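PDB 5IZ5: cytosolic phospholipase A2 delta from Homo sapiens, which hydrolyses glycerophospholipids at the sn-2 position in a calcium-dependent manner, releasing a fatty acid, with a preference for linoleic acid. Local coordinates for residues E188-L193 and S224-S229; E256-V261 and G268-L273. The protein carries 3 engineered substitutions. All blocks are in the same frame, centred on the assembly; numbering follows the deposited sequence.

Overall arrangement
Along the chain, contact 1 comes first: strand 188-193 meets strand 221-228 after an excursion that includes strands 200-204 and 210-216. Contact 2 follows in series, neither nested in contact 1 nor crossing it, and closes the short turn of the hairpin formed by strands 255-263 and 266-277. The two pairs belong to different antiparallel sheets, both within what is probably a second, cPLA2-type C2 domain. Contact 1 supplies the middle pair of a four-strand sheet; contact 2 lies in a larger sheet that also holds strand 160-172. Their centres are about 12 Å apart, and the two sheets meet through apolar side chains, Leu189 approaching Leu271 among them.

Contact 1: residues E188-L193 and S224-S229; sequences ELELVL and SGRLRS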
ATOM      1  N   GLU B 188      25.301 -22.488 -22.661  1.00 66.47           N
ATOM      2  CA  GLU B 188      24.350 -21.554 -22.076  1.00 63.40           C
ATOM      3  C   GLU B 188      24.038 -20.435 -23.076  1.00 58.20           C
ATOM      4  O   GLU B 188      24.937 -19.718 -23.511  1.00 55.19           O
ATOM      5  CB  GLU B 188      24.919 -20.969 -20.784  1.00 65.74           C
ATOM      6  CG  GLU B 188      23.864 -20.679 -19.729  1.00 69.49           C
ATOM      7  CD  GLU B 188      24.435 -20.042 -18.476  1.00 72.94           C
ATOM      8  OE1 GLU B 188      25.662 -19.804 -18.418  1.00 74.03           O
ATOM      9  OE2 GLU B 188      23.646 -19.777 -17.543  1.00 78.43           O
ATOM     10  N   LEU B 189      22.766 -20.307 -23.444  1.00 55.28           N
ATOM     11  CA  LEU B 189      22.293 -19.211 -24.292  1.00 53.19           C
ATOM     12  C   LEU B 189      22.022 -17.975 -23.442  1.00 52.27           C
ATOM     13  O   LEU B 189      21.280 -18.051 -22.463  1.00 52.89           O
ATOM     14  CB  LEU B 189      21.002 -19.613 -25.010  1.00 54.31           C
ATOM     15  CG  LEU B 189      20.284 -18.528 -25.825  1.00 54.98           C
ATOM     16  CD1 LEU B 189      21.111 -18.077 -27.023  1.00 55.65           C
ATOM     17  CD2 LEU B 189      18.925 -19.026 -26.288  1.00 55.10           C
ATOM     18  N   GLU B 190      22.610 -16.842 -23.818  1.00 49.96           N
ATOM     19  CA  GLU B 190      22.345 -15.569 -23.139  1.00 49.59           C
ATOM     20  C   GLU B 190      21.663 -14.592 -24.093  1.00 49.31           C
ATOM     21  O   GLU B 190      22.236 -14.233 -25.126  1.00 47.44           O
ATOM     22  CB  GLU B 190      23.634 -14.949 -22.598  1.00 50.25           C
ATOM     23  CG  GLU B 190      23.467 -13.513 -22.107  1.00 53.03           C
ATOM     24  CD  GLU B 190      24.731 -12.925 -21.515  1.00 56.37           C
ATOM     25  OE1 GLU B 190      25.022 -13.200 -20.334  1.00 61.81           O
ATOM     26  OE2 GLU B 190      25.424 -12.171 -22.226  1.00 59.99           O
ATOM     27  N   LEU B 191      20.451 -14.166 -23.728  1.00 46.83           N
ATOM     28  CA  LEU B 191      19.681 -13.176 -24.483  1.00 45.30           C
ATOM     29  C   LEU B 191      19.593 -11.875 -23.696  1.00 44.55           C
ATOM     30  O   LEU B 191      19.213 -11.876 -22.521  1.00 45.90           O
ATOM     31  CB  LEU B 191      18.269 -13.685 -24.752  1.00 45.62           C
ATOM     32  CG  LEU B 191      18.144 -14.991 -25.529  1.00 47.08           C
ATOM     33  CD1 LEU B 191      16.706 -15.476 -25.504  1.00 47.33           C
ATOM     34  CD2 LEU B 191      18.626 -14.819 -26.962  1.00 48.96           C
ATOM     35  N   VAL B 192      19.942 -10.768 -24.342  1.00 42.25           N
ATOM     36  CA  VAL B 192      19.921  -9.462 -23.700  1.00 41.56           C
ATOM     37  C   VAL B 192      19.096  -8.498 -24.530  1.00 43.20           C
ATOM     38  O   VAL B 192      19.293  -8.390 -25.744  1.00 41.30           O
ATOM     39  CB  VAL B 192      21.338  -8.881 -23.545  1.00 41.91           C
ATOM     40  CG1 VAL B 192      21.306  -7.591 -22.738  1.00 40.91           C
ATOM     41  CG2 VAL B 192      22.261  -9.891 -22.879  1.00 42.29           C
ATOM     42  N   LEU B 193      18.178  -7.796 -23.865  1.00 43.29           N
ATOM     43  CA  LEU B 193      17.369  -6.767 -24.497  1.00 42.67           C
ATOM     44  C   LEU B 193      17.321  -5.572 -23.558  1.00 44.46           C
ATOM     45  O   LEU B 193      16.446  -5.482 -22.685  1.00 45.08           O
ATOM     46  CB  LEU B 193      15.973  -7.317 -24.817  1.00 42.36           C
ATOM     47  CG  LEU B 193      14.881  -6.430 -25.437  1.00 42.29           C
ATOM     48  CD1 LEU B 193      15.405  -5.203 -26.160  1.00 42.34           C
ATOM     49  CD2 LEU B 193      13.978  -7.250 -26.350  1.00 41.18           C
ATOM     50  N   SER B 224      20.406  -8.930 -28.315  1.00 53.94           N
ATOM     51  CA  SER B 224      21.663  -9.619 -28.598  1.00 54.34           C
ATOM     52  C   SER B 224      21.625 -11.038 -28.046  1.00 56.40           C
ATOM     53  O   SER B 224      21.081 -11.277 -26.965  1.00 55.69           O
ATOM     54  CB  SER B 224      22.846  -8.852 -28.021  1.00 53.97           C
ATOM     55  OG  SER B 224      22.846  -8.906 -26.611  1.00 57.38           O
ATOM     56  N   GLY B 225      22.198 -11.972 -28.802  1.00 58.37           N
ATOM     57  CA  GLY B 225      22.180 -13.393 -28.468  1.00 57.92           C
ATOM     58  C   GLY B 225      23.548 -14.026 -28.642  1.00 58.57           C
ATOM     59  O   GLY B 225      24.268 -13.725 -29.600  1.00 57.07           O
ATOM     60  N   ARG B 226      23.903 -14.919 -27.727  1.00 56.95           N
ATOM     61  CA  ARG B 226      25.182 -15.616 -27.812  1.00 58.91           C
ATOM     62  C   ARG B 226      25.181 -16.906 -27.001  1.00 58.57           C
ATOM     63  O   ARG B 226      24.393 -17.071 -26.058  1.00 54.88           O
ATOM     64  CB  ARG B 226      26.350 -14.722 -27.388  1.00 61.37           C
ATOM     65  CG  ARG B 226      26.270 -14.210 -25.956  1.00 64.66           C
ATOM     66  CD  ARG B 226      27.626 -14.210 -25.268  1.00 69.31           C
ATOM     67  NE  ARG B 226      28.360 -12.965 -25.505  1.00 74.23           N
ATOM     68  CZ  ARG B 226      29.465 -12.828 -26.248  1.00 77.84           C
ATOM     69  NH1 ARG B 226      30.025 -13.858 -26.884  1.00 78.65           N
ATOM     70  NH2 ARG B 226      30.018 -11.625 -26.355  1.00 78.92           N
ATOM     71  N   LEU B 227      26.073 -17.811 -27.386  1.00 57.95           N
ATOM     72  CA  LEU B 227      26.257 -19.083 -26.697  1.00 58.88           C
ATOM     73  C   LEU B 227      27.590 -19.098 -25.964  1.00 61.22           C
ATOM     74  O   LEU B 227      28.619 -18.747 -26.538  1.00 61.26           O
ATOM     75  CB  LEU B 227      26.206 -20.238 -27.700  1.00 57.29           C
ATOM     76  CG  LEU B 227      24.943 -21.093 -27.858  1.00 56.70           C
ATOM     77  CD1 LEU B 227      23.764 -20.657 -27.000  1.00 57.32           C
ATOM     78  CD2 LEU B 227      24.539 -21.178 -29.323  1.00 55.56           C
ATOM     79  N   ARG B 228      27.555 -19.512 -24.699  1.00 67.76           N
ATOM     80  CA  ARG B 228      28.747 -19.620 -23.858  1.00 74.07           C
ATOM     81  C   ARG B 228      28.921 -21.041 -23.329  1.00 78.27           C
ATOM     82  O   ARG B 228      27.932 -21.746 -23.076  1.00 76.86           O
ATOM     83  CB  ARG B 228      28.648 -18.666 -22.670  1.00 76.68           C
ATOM     84  CG  ARG B 228      29.458 -17.387 -22.828  1.00 79.31           C
ATOM     85  CD  ARG B 228      28.984 -16.283 -21.885  1.00 82.02           C
ATOM     86  NE  ARG B 228      29.126 -14.963 -22.501  1.00 85.29           N
ATOM     87  CZ  ARG B 228      28.773 -13.815 -21.925  1.00 89.91           C
ATOM     88  NH1 ARG B 228      28.262 -13.798 -20.694  1.00 91.35           N
ATOM     89  NH2 ARG B 228      28.935 -12.671 -22.582  1.00 89.50           N
ATOM     90  N   SER B 229      30.184 -21.432 -23.139  1.00 84.89           N
ATOM     91  CA  SER B 229      30.541 -22.698 -22.502  1.00 89.91           C
ATOM     92  C   SER B 229      31.703 -22.491 -21.521  1.00 94.01           C
ATOM     93  O   SER B 229      32.330 -21.424 -21.498  1.00 94.48           O
ATOM     94  CB  SER B 229      30.908 -23.757 -23.543  1.00 89.80           C
ATOM     95  OG  SER B 229      32.243 -23.602 -23.988  1.00 89.39           O
TER
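Glu188 and Arg228 exchange two backbone hydrogen bonds, the Glu188 N to Arg228 O bond being 2.8 Å and almost straight at 177°. Glu190 with Arg226 and Val192 with Ser224 bond reciprocally too, though Arg226 N to Glu190 O is stretched to 3.2 Å. On the face of Glu190, Arg226 and Arg228, a salt bridge joins Glu190 OE1 to Arg228 NH1 at 3.3 Å. Glu190 OE2 sits over one face of the Arg228 guanidinium, the planes 73° apart, and OE1 lies well out of that plane; the pair is held by charge alone, with no N-H aimed at OE1. With CG anti to the backbone N (chi1 169°), Glu190 brings OE2 near the edge of the Arg226 guanidinium, 4.5 Å from Arg226 NE, too long for a salt bridge. Replacing Glu190 by an alanine would probably leave Arg228 without its salt-bridge mate and remove the more distant negative charge beside Arg226. This is the central strand pair of an antiparallel four-strand sheet, consistent with a C2-type sandwich. Further along the same face, Ser224 OG rests 3.4 Å from Val192 CB. On the reverse face, Leu227 CD1 lies across Leu189, 3.6 Å from Leu189 CB, while Leu189 and Leu191 pack on Phe211.

Contact 2: residues E256-V261 and G268-L273; sequences EVTMDV and GVRLQL
Thr258 lays its methyl over one face of the Arg270 guanidinium, with Thr258 CG2 3.4 Å from Arg270 NE. With chi1 at -49° the hydroxyl sits beside the backbone N and the methyl is swung across to the arginine; the hydroxyl faces the aliphatic part of Gln272, which runs alongside and points the same way. Arg270 itself is extended from CG to NE, then turns its guanidinium toward Asp260, where Arg270 NH1 and Asp260 OD2 form a salt bridge of 3.0 Å. The carboxylate and guanidinium planes are 45° apart, and Asp260 OD2 also lies 3.3 Å from Arg270 CG, close over the arginine's aliphatic stem. Methyl and carboxylate thus hold the arginine from alternate positions of the partner strand, on a face where Arg270, Asp260 and Gln272 are exposed.

The other face is apolar. Val261 CG2 meets Leu271 CD2 at 3.5 Å, a tight carbon contact, and Val257 CB lies 4.2 Å from Leu273 CD1. Between the faces, three hydrogen-bonded pairs, Val257 with Leu273, Met259 with Leu271 and Val261 with Val269, join the backbones by six bonds. The shortest, 2.7 Å from Val261 N to Val269 O, lies toward the turn of this beta hairpin, where the donors are tilted from the carbonyl planes.

Strand 160-172 lies on the far edge of strand 266-277: Gln272 bonds through its backbone to His171, and Leu271 packs against Val170 and Leu172. In the facing four-strand sheet, Leu244 of strand 244-248 is touched by Met259 and Val261, and Leu227 of strand 221-228 by Val261 and Val269.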
ATOM      1  N   GLU B 256       9.444 -10.978 -38.106  1.00 91.87           N
ATOM      2  CA  GLU B 256       9.816 -12.353 -37.821  1.00 90.15           C
ATOM      3  C   GLU B 256      11.189 -12.639 -38.403  1.00 86.76           C
ATOM      4  O   GLU B 256      11.387 -12.516 -39.609  1.00 89.64           O
ATOM      5  CB  GLU B 256       8.767 -13.282 -38.433  1.00 91.25           C
ATOM      6  CG  GLU B 256       8.774 -14.715 -37.896  1.00 93.16           C
ATOM      7  CD  GLU B 256       7.372 -15.289 -37.693  1.00 94.62           C
ATOM      8  OE1 GLU B 256       6.396 -14.742 -38.249  1.00 93.44           O
ATOM      9  OE2 GLU B 256       7.237 -16.297 -36.963  1.00 96.57           O
ATOM     10  N   VAL B 257      12.130 -13.012 -37.541  1.00 83.95           N
ATOM     11  CA  VAL B 257      13.499 -13.280 -37.967  1.00 79.58           C
ATOM     12  C   VAL B 257      13.913 -14.673 -37.523  1.00 76.37           C
ATOM     13  O   VAL B 257      13.474 -15.159 -36.477  1.00 71.37           O
ATOM     14  CB  VAL B 257      14.477 -12.228 -37.403  1.00 78.54           C
ATOM     15  CG1 VAL B 257      15.927 -12.642 -37.615  1.00 78.95           C
ATOM     16  CG2 VAL B 257      14.219 -10.881 -38.055  1.00 78.68           C
ATOM     17  N   THR B 258      14.737 -15.309 -38.355  1.00 74.54           N
ATOM     18  CA  THR B 258      15.407 -16.551 -38.016  1.00 73.46           C
ATOM     19  C   THR B 258      16.888 -16.279 -38.111  1.00 74.50           C
ATOM     20  O   THR B 258      17.363 -15.717 -39.099  1.00 75.02           O
ATOM     21  CB  THR B 258      15.087 -17.689 -38.996  1.00 72.18           C
ATOM     22  OG1 THR B 258      13.677 -17.776 -39.183  1.00 72.33           O
ATOM     23  CG2 THR B 258      15.622 -19.026 -38.467  1.00 71.37           C
ATOM     24  N   MET B 259      17.627 -16.672 -37.090  1.00 79.88           N
ATOM     25  CA  MET B 259      19.074 -16.650 -37.202  1.00 83.45           C
ATOM     26  C   MET B 259      19.715 -17.781 -36.432  1.00 78.95           C
ATOM     27  O   MET B 259      19.144 -18.340 -35.486  1.00 76.87           O
ATOM     28  CB  MET B 259      19.657 -15.306 -36.774  1.00 91.58           C
ATOM     29  CG  MET B 259      19.942 -14.363 -37.936  1.00 98.10           C
ATOM     30  SD  MET B 259      20.819 -12.855 -37.463  1.00110.91           S
ATOM     31  CE  MET B 259      20.628 -11.854 -38.936  1.00106.17           C
ATOM     32  N   ASP B 260      20.920 -18.104 -36.873  1.00 75.77           N
ATOM     33  CA  ASP B 260      21.676 -19.192 -36.312  1.00 71.93           C
ATOM     34  C   ASP B 260      22.754 -18.609 -35.407  1.00 66.50           C
ATOM     35  O   ASP B 260      23.647 -17.908 -35.871  1.00 64.23           O
ATOM     36  CB  ASP B 260      22.272 -20.033 -37.439  1.00 72.69           C
ATOM     37  CG  ASP B 260      21.205 -20.645 -38.341  1.00 72.73           C
ATOM     38  OD1 ASP B 260      21.416 -20.684 -39.569  1.00 77.78           O
ATOM     39  OD2 ASP B 260      20.149 -21.076 -37.832  1.00 70.87           O
ATOM     40  N   VAL B 261      22.646 -18.889 -34.109  1.00 62.56           N
ATOM     41  CA  VAL B 261      23.590 -18.382 -33.122  1.00 58.37           C
ATOM     42  C   VAL B 261      24.770 -19.337 -33.138  1.00 54.65           C
ATOM     43  O   VAL B 261      24.588 -20.526 -32.898  1.00 54.93           O
ATOM     44  CB  VAL B 261      22.979 -18.341 -31.701  1.00 58.04           C
ATOM     45  CG1 VAL B 261      23.956 -17.736 -30.698  1.00 57.63           C
ATOM     46  CG2 VAL B 261      21.691 -17.546 -31.699  1.00 59.62           C
ATOM     47  N   GLY B 268      25.912 -23.825 -35.651  1.00 78.34           N
ATOM     48  CA  GLY B 268      24.933 -22.823 -35.219  1.00 76.63           C
ATOM     49  C   GLY B 268      23.656 -23.420 -34.653  1.00 74.16           C
ATOM     50  O   GLY B 268      23.271 -24.537 -35.008  1.00 71.68           O
ATOM     51  N   VAL B 269      23.007 -22.661 -33.772  1.00 71.81           N
ATOM     52  CA  VAL B 269      21.745 -23.061 -33.149  1.00 68.91           C
ATOM     53  C   VAL B 269      20.682 -22.107 -33.660  1.00 66.38           C
ATOM     54  O   VAL B 269      20.864 -20.891 -33.607  1.00 65.32           O
ATOM     55  CB  VAL B 269      21.808 -22.994 -31.613  1.00 70.27           C
ATOM     56  CG1 VAL B 269      20.436 -23.260 -31.007  1.00 70.33           C
ATOM     57  CG2 VAL B 269      22.821 -23.995 -31.081  1.00 71.29           C
ATOM     58  N   ARG B 270      19.578 -22.659 -34.151  1.00 65.03           N
ATOM     59  CA  ARG B 270      18.574 -21.876 -34.861  1.00 68.86           C
ATOM     60  C   ARG B 270      17.537 -21.311 -33.897  1.00 70.02           C
ATOM     61  O   ARG B 270      16.847 -22.071 -33.219  1.00 69.95           O
ATOM     62  CB  ARG B 270      17.885 -22.753 -35.909  1.00 71.07           C
ATOM     63  CG  ARG B 270      17.069 -21.995 -36.948  1.00 74.57           C
ATOM     64  CD  ARG B 270      16.509 -22.951 -37.993  1.00 77.34           C
ATOM     65  NE  ARG B 270      16.210 -22.292 -39.264  1.00 78.77           N
ATOM     66  CZ  ARG B 270      17.113 -21.976 -40.195  1.00 77.72           C
ATOM     67  NH1 ARG B 270      18.406 -22.245 -40.017  1.00 78.21           N
ATOM     68  NH2 ARG B 270      16.720 -21.376 -41.315  1.00 76.24           N
ATOM     69  N   LEU B 271      17.435 -19.983 -33.834  1.00 70.51           N
ATOM     70  CA  LEU B 271      16.392 -19.327 -33.053  1.00 73.21           C
ATOM     71  C   LEU B 271      15.453 -18.569 -33.962  1.00 70.99           C
ATOM     72  O   LEU B 271      15.868 -18.003 -34.972  1.00 67.77           O
ATOM     73  CB  LEU B 271      16.985 -18.354 -32.029  1.00 75.27           C
ATOM     74  CG  LEU B 271      17.391 -18.887 -30.664  1.00 76.51           C
ATOM     75  CD1 LEU B 271      17.640 -20.378 -30.628  1.00 77.47           C
ATOM     76  CD2 LEU B 271      18.631 -18.172 -30.187  1.00 77.54           C
ATOM     77  N   GLN B 272      14.185 -18.549 -33.572  1.00 72.06           N
ATOM     78  CA  GLN B 272      13.163 -17.815 -34.293  1.00 73.32           C
ATOM     79  C   GLN B 272      12.551 -16.769 -33.379  1.00 70.32           C
ATOM     80  O   GLN B 272      12.059 -17.073 -32.291  1.00 66.62           O
ATOM     81  CB  GLN B 272      12.104 -18.770 -34.837  1.00 76.03           C
ATOM     82  CG  GLN B 272      12.653 -19.659 -35.939  1.00 78.56           C
ATOM     83  CD  GLN B 272      11.654 -20.676 -36.455  1.00 82.10           C
ATOM     84  OE1 GLN B 272      11.889 -21.888 -36.408  1.00 85.80           O
ATOM     85  NE2 GLN B 272      10.528 -20.189 -36.947  1.00 83.79           N
ATOM     86  N   LEU B 273      12.587 -15.515 -33.798  1.00 69.51           N
ATOM     87  CA  LEU B 273      11.924 -14.526 -32.966  1.00 72.93           C
ATOM     88  C   LEU B 273      10.956 -13.635 -33.723  1.00 74.62           C
ATOM     89  O   LEU B 273      11.166 -13.301 -34.894  1.00 72.65           O
ATOM     90  CB  LEU B 273      12.887 -13.739 -32.060  1.00 73.84           C
ATOM     91  CG  LEU B 273      13.969 -12.760 -32.472  1.00 75.31           C
ATOM     92  CD1 LEU B 273      15.020 -13.401 -33.356  1.00 77.47           C
ATOM     93  CD2 LEU B 273      13.381 -11.523 -33.120  1.00 75.74           C
TER